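Local coordinates for protein delta-aminolevulinic acid dehydratase (Toxoplasma gondii ME49, PDB 3OBK) that catalyses the condensation of two molecules of 5-aminolevulinic acid into the pyrrole porphobilinogen, an early step of tetrapyrrole biosynthesis, at residues V79-L92 against A118-L132. Numbering follows the deposited sequence.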
loop_
_atom_site.group_PDB
_atom_site.type_symbol
_atom_site.label_atom_id
_atom_site.label_comp_id
_atom_site.label_asym_id
_atom_site.label_seq_id
_atom_site.Cartn_x
_atom_site.Cartn_y
_atom_site.Cartn_z
ATOM N N VAL A 79 35.130 -25.259 17.122
ATOM C CA VAL A 79 35.023 -23.845 16.819
ATOM C C VAL A 79 36.176 -23.375 15.930
ATOM O O VAL A 79 35.973 -22.644 14.942
ATOM C CB VAL A 79 34.905 -23.006 18.089
ATOM C CG1 VAL A 79 35.162 -21.517 17.802
ATOM C CG2 VAL A 79 33.518 -23.212 18.704
ATOM N N GLY A 80 37.376 -23.821 16.267
ATOM C CA GLY A 80 38.564 -23.534 15.487
ATOM C C GLY A 80 38.521 -23.975 14.026
ATOM O O GLY A 80 38.983 -23.247 13.167
ATOM N N GLU A 81 38.010 -25.181 13.757
ATOM C CA GLU A 81 37.896 -25.669 12.381
ATOM C C GLU A 81 36.846 -24.835 11.593
ATOM O O GLU A 81 37.056 -24.469 10.438
ATOM C CB GLU A 81 37.513 -27.152 12.354
ATOM C CG GLU A 81 37.494 -27.719 10.935
ATOM C CD GLU A 81 36.916 -29.125 10.799
ATOM O OE1 GLU A 81 36.626 -29.756 11.819
ATOM O OE2 GLU A 81 36.765 -29.605 9.651
ATOM N N ALA A 82 35.727 -24.543 12.254
ATOM C CA ALA A 82 34.681 -23.736 11.675
ATOM C C ALA A 82 35.183 -22.308 11.440
ATOM O O ALA A 82 34.964 -21.747 10.362
ATOM C CB ALA A 82 33.433 -23.764 12.540
ATOM N N ARG A 83 35.919 -21.739 12.389
ATOM C CA ARG A 83 36.490 -20.404 12.139
ATOM C C ARG A 83 37.318 -20.353 10.850
ATOM O O ARG A 83 37.209 -19.408 10.060
ATOM C CB ARG A 83 37.348 -19.937 13.303
ATOM C CG ARG A 83 36.518 -19.397 14.456
ATOM C CD ARG A 83 37.330 -19.329 15.736
ATOM N NE ARG A 83 38.454 -18.381 15.668
ATOM C CZ ARG A 83 38.347 -17.055 15.817
ATOM N NH1 ARG A 83 37.162 -16.472 16.013
ATOM N NH2 ARG A 83 39.437 -16.297 15.784
ATOM N N SER A 84 38.118 -21.400 10.641
ATOM C CA SER A 84 39.071 -21.459 9.535
ATOM C C SER A 84 38.375 -21.476 8.185
ATOM O O SER A 84 38.997 -21.178 7.195
ATOM C CB SER A 84 39.973 -22.699 9.651
ATOM O OG SER A 84 39.290 -23.908 9.289
ATOM N N TYR A 85 37.099 -21.860 8.144
ATOM C CA TYR A 85 36.357 -21.878 6.904
ATOM C C TYR A 85 35.522 -20.617 6.718
ATOM O O TYR A 85 34.840 -20.508 5.736
ATOM C CB TYR A 85 35.492 -23.146 6.832
ATOM C CG TYR A 85 36.327 -24.418 6.713
ATOM C CD1 TYR A 85 37.261 -24.542 5.705
ATOM C CD2 TYR A 85 36.162 -25.510 7.588
ATOM C CE1 TYR A 85 38.029 -25.686 5.559
ATOM C CE2 TYR A 85 36.956 -26.678 7.456
ATOM C CZ TYR A 85 37.898 -26.743 6.425
ATOM O OH TYR A 85 38.738 -27.836 6.179
ATOM N N GLY A 86 35.571 -19.678 7.660
ATOM C CA GLY A 86 34.842 -18.433 7.573
ATOM C C GLY A 86 33.609 -18.296 8.461
ATOM O O GLY A 86 32.877 -17.273 8.373
ATOM N N ILE A 87 33.333 -19.284 9.310
ATOM C CA ILE A 87 32.178 -19.144 10.168
ATOM C C ILE A 87 32.634 -18.250 11.274
ATOM O O ILE A 87 33.695 -18.456 11.843
ATOM C CB ILE A 87 31.700 -20.469 10.774
ATOM C CG1 ILE A 87 31.319 -21.480 9.678
ATOM C CG2 ILE A 87 30.512 -20.214 11.726
ATOM C CD1 ILE A 87 30.037 -21.095 8.914
ATOM N N LYS A 88 31.861 -17.241 11.595
ATOM C CA LYS A 88 32.253 -16.359 12.683
ATOM C C LYS A 88 31.335 -16.462 13.895
ATOM O O LYS A 88 31.756 -16.108 15.001
ATOM C CB LYS A 88 32.382 -14.901 12.179
ATOM C CG LYS A 88 33.828 -14.546 11.713
ATOM C CD LYS A 88 33.941 -14.220 10.262
ATOM C CE LYS A 88 35.263 -13.514 9.938
ATOM N NZ LYS A 88 35.175 -11.993 10.008
ATOM N N ALA A 89 30.125 -17.002 13.717
ATOM C CA ALA A 89 29.118 -17.011 14.795
ATOM C C ALA A 89 28.707 -18.401 15.233
ATOM O O ALA A 89 28.318 -19.230 14.429
ATOM C CB ALA A 89 27.894 -16.234 14.369
ATOM N N PHE A 90 28.717 -18.614 16.535
ATOM C CA PHE A 90 28.547 -19.934 17.105
ATOM C C PHE A 90 27.575 -19.852 18.258
ATOM O O PHE A 90 27.681 -18.988 19.128
ATOM C CB PHE A 90 29.887 -20.472 17.624
ATOM C CG PHE A 90 30.960 -20.511 16.595
ATOM C CD1 PHE A 90 31.211 -21.659 15.904
ATOM C CD2 PHE A 90 31.691 -19.388 16.298
ATOM C CE1 PHE A 90 32.189 -21.695 14.947
ATOM C CE2 PHE A 90 32.657 -19.411 15.339
ATOM C CZ PHE A 90 32.896 -20.566 14.648
ATOM N N MET A 91 26.636 -20.769 18.270
ATOM C CA MET A 91 25.575 -20.781 19.253
ATOM C C MET A 91 25.897 -22.005 20.119
ATOM O O MET A 91 26.260 -23.045 19.583
ATOM C CB MET A 91 24.256 -20.908 18.474
ATOM C CG MET A 91 22.961 -20.570 19.147
ATOM S SD MET A 91 21.576 -20.603 17.912
ATOM C CE MET A 91 21.382 -18.893 17.401
ATOM N N LEU A 92 25.794 -21.883 21.440
ATOM C CA LEU A 92 26.194 -22.959 22.361
ATOM C C LEU A 92 25.083 -23.467 23.266
ATOM O O LEU A 92 24.445 -22.710 23.984
ATOM C CB LEU A 92 27.335 -22.503 23.276
ATOM C CG LEU A 92 28.506 -21.746 22.680
ATOM C CD1 LEU A 92 29.409 -21.404 23.835
ATOM C CD2 LEU A 92 29.232 -22.562 21.608
ATOM N N ALA A 118 32.222 -22.684 29.185
ATOM C CA ALA A 118 32.436 -22.900 27.764
ATOM C C ALA A 118 32.663 -21.580 27.058
ATOM O O ALA A 118 33.547 -21.470 26.200
ATOM C CB ALA A 118 31.261 -23.629 27.151
ATOM N N ILE A 119 31.871 -20.581 27.433
ATOM C CA ILE A 119 32.010 -19.246 26.874
ATOM C C ILE A 119 33.357 -18.632 27.241
ATOM O O ILE A 119 34.037 -18.087 26.386
ATOM C CB ILE A 119 30.907 -18.311 27.377
ATOM C CG1 ILE A 119 29.552 -18.710 26.801
ATOM C CG2 ILE A 119 31.230 -16.856 27.033
ATOM C CD1 ILE A 119 28.421 -17.869 27.350
ATOM N N MET A 120 33.733 -18.707 28.509
ATOM C CA MET A 120 35.023 -18.156 28.936
ATOM C C MET A 120 36.160 -18.861 28.259
ATOM O O MET A 120 37.092 -18.226 27.828
ATOM C CB MET A 120 35.208 -18.225 30.450
ATOM C CG MET A 120 34.415 -17.155 31.208
ATOM S SD MET A 120 34.519 -17.361 33.005
ATOM C CE MET A 120 33.047 -18.308 33.384
ATOM N N ALA A 121 36.060 -20.172 28.133
ATOM C CA ALA A 121 37.103 -20.945 27.479
ATOM C C ALA A 121 37.230 -20.589 25.980
ATOM O O ALA A 121 38.322 -20.493 25.451
ATOM C CB ALA A 121 36.855 -22.436 27.685
ATOM N N LEU A 122 36.109 -20.383 25.308
ATOM C CA LEU A 122 36.130 -20.091 23.882
ATOM C C LEU A 122 36.675 -18.707 23.646
ATOM O O LEU A 122 37.492 -18.501 22.754
ATOM C CB LEU A 122 34.740 -20.231 23.281
ATOM C CG LEU A 122 34.357 -21.666 22.997
ATOM C CD1 LEU A 122 32.888 -21.778 22.694
ATOM C CD2 LEU A 122 35.166 -22.205 21.852
ATOM N N LYS A 123 36.213 -17.762 24.454
ATOM C CA LYS A 123 36.786 -16.398 24.467
ATOM C C LYS A 123 38.305 -16.308 24.759
ATOM O O LYS A 123 38.980 -15.474 24.172
ATOM C CB LYS A 123 36.005 -15.497 25.437
ATOM C CG LYS A 123 34.645 -15.081 24.897
ATOM C CD LYS A 123 34.749 -13.932 23.920
ATOM C CE LYS A 123 33.504 -13.809 23.020
ATOM N NZ LYS A 123 33.572 -12.616 22.123
ATOM N N GLU A 124 38.836 -17.141 25.649
ATOM C CA GLU A 124 40.272 -17.122 25.906
ATOM C C GLU A 124 41.014 -17.661 24.682
ATOM O O GLU A 124 42.074 -17.145 24.335
ATOM C CB GLU A 124 40.677 -17.903 27.177
ATOM N N ALA A 125 40.446 -18.672 24.022
ATOM C CA ALA A 125 41.088 -19.308 22.877
ATOM C C ALA A 125 40.892 -18.576 21.539
ATOM O O ALA A 125 41.751 -18.657 20.679
ATOM C CB ALA A 125 40.659 -20.733 22.771
ATOM N N PHE A 126 39.799 -17.857 21.351
ATOM C CA PHE A 126 39.583 -17.078 20.123
ATOM C C PHE A 126 38.913 -15.770 20.526
ATOM O O PHE A 126 37.696 -15.658 20.463
ATOM C CB PHE A 126 38.649 -17.816 19.145
ATOM C CG PHE A 126 38.948 -19.268 18.982
ATOM C CD1 PHE A 126 40.031 -19.683 18.219
ATOM C CD2 PHE A 126 38.157 -20.221 19.589
ATOM C CE1 PHE A 126 40.318 -21.001 18.072
ATOM C CE2 PHE A 126 38.452 -21.555 19.441
ATOM C CZ PHE A 126 39.527 -21.943 18.670
ATOM N N PRO A 127 39.696 -14.776 20.950
ATOM C CA PRO A 127 39.129 -13.580 21.606
ATOM C C PRO A 127 38.125 -12.755 20.812
ATOM O O PRO A 127 37.317 -12.032 21.426
ATOM C CB PRO A 127 40.364 -12.746 21.923
ATOM C CG PRO A 127 41.445 -13.762 22.103
ATOM C CD PRO A 127 41.163 -14.821 21.081
ATOM N N ASP A 128 38.144 -12.881 19.487
ATOM C CA ASP A 128 37.202 -12.173 18.628
ATOM C C ASP A 128 36.020 -13.041 18.149
ATOM O O ASP A 128 35.253 -12.615 17.271
ATOM C CB ASP A 128 37.950 -11.605 17.422
ATOM C CG ASP A 128 38.513 -12.686 16.502
ATOM O OD1 ASP A 128 38.993 -12.329 15.421
ATOM O OD2 ASP A 128 38.481 -13.889 16.851
ATOM N N VAL A 129 35.874 -14.252 18.699
ATOM C CA VAL A 129 34.796 -15.161 18.264
ATOM C C VAL A 129 33.443 -14.542 18.602
ATOM O O VAL A 129 33.306 -13.869 19.622
ATOM C CB VAL A 129 34.924 -16.603 18.932
ATOM C CG1 VAL A 129 34.632 -16.555 20.455
ATOM C CG2 VAL A 129 34.022 -17.651 18.231
ATOM N N LEU A 130 32.447 -14.760 17.752
ATOM C CA LEU A 130 31.070 -14.343 18.079
ATOM C C LEU A 130 30.248 -15.477 18.756
ATOM O O LEU A 130 29.964 -16.493 18.142
ATOM C CB LEU A 130 30.377 -13.847 16.815
ATOM C CG LEU A 130 29.186 -12.926 17.037
ATOM C CD1 LEU A 130 29.683 -11.609 17.625
ATOM C CD2 LEU A 130 28.433 -12.705 15.726
ATOM N N LEU A 131 29.885 -15.299 20.024
ATOM C CA LEU A 131 29.150 -16.331 20.769
ATOM C C LEU A 131 27.719 -15.933 21.088
ATOM O O LEU A 131 27.462 -14.857 21.581
ATOM C CB LEU A 131 29.874 -16.682 22.065
ATOM C CG LEU A 131 31.343 -17.072 21.933
ATOM C CD1 LEU A 131 31.924 -17.454 23.300
ATOM C CD2 LEU A 131 31.534 -18.195 20.895
ATOM N N LEU A 132 26.788 -16.830 20.788
ATOM C CA LEU A 132 25.367 -16.614 21.026
ATOM C C LEU A 132 24.921 -17.731 21.958
ATOM O O LEU A 132 25.008 -18.892 21.600
ATOM C CB LEU A 132 24.582 -16.715 19.708
ATOM C CG LEU A 132 24.684 -15.674 18.583
ATOM C CD1 LEU A 132 26.163 -15.352 18.246
ATOM C CD2 LEU A 132 23.912 -16.170 17.304
#
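V79 splits its two methyls between neighbours on helix 114-125 and just beyond it: CG2 packs on L122 CD2 at 3.7 Å, while CG1, anti to the backbone N (chi1 165°), lies against the CD2-CE2 side of the F126 ring. At G80, the next residue, that ring comes close to the helix backbone, with G80 CA 3.7 Å from F126 CZ. R83, one turn on from V79, runs over a face of F126 in a CH-pi contact, with CD 3.9 Å from the ring centroid. A bend at chi3 (64°) carries the guanidinium past the ring, with F126 CB over one guanidinium face, to D128. There NH2 makes a salt bridge to the syn lone pair of D128 OD2 at 2.8 Å, and NH1 adds a weak bond to the same oxygen.

After the Schellman turn at G86, the chain enters a parallel ladder: K88 O accepts from L130 N, L130 O from F90 N, F90 O from L132 N and L132 O from L92 N. F90 CD2 lies 3.5 Å from V129 CG2. On the sheet's other face, M91 CE touches L132 CD2. L92 returns to the helix side, meeting L122 tip to tip, CD1 to CD1 at 3.7 Å.

Strand 89-95, helix 114-125 and strand 130-135 form a beta-alpha-beta unit of the TIM barrel, its strands between 46-53 and 179-182, with helix 72-84, which leads into it, packed beside helix 114-125.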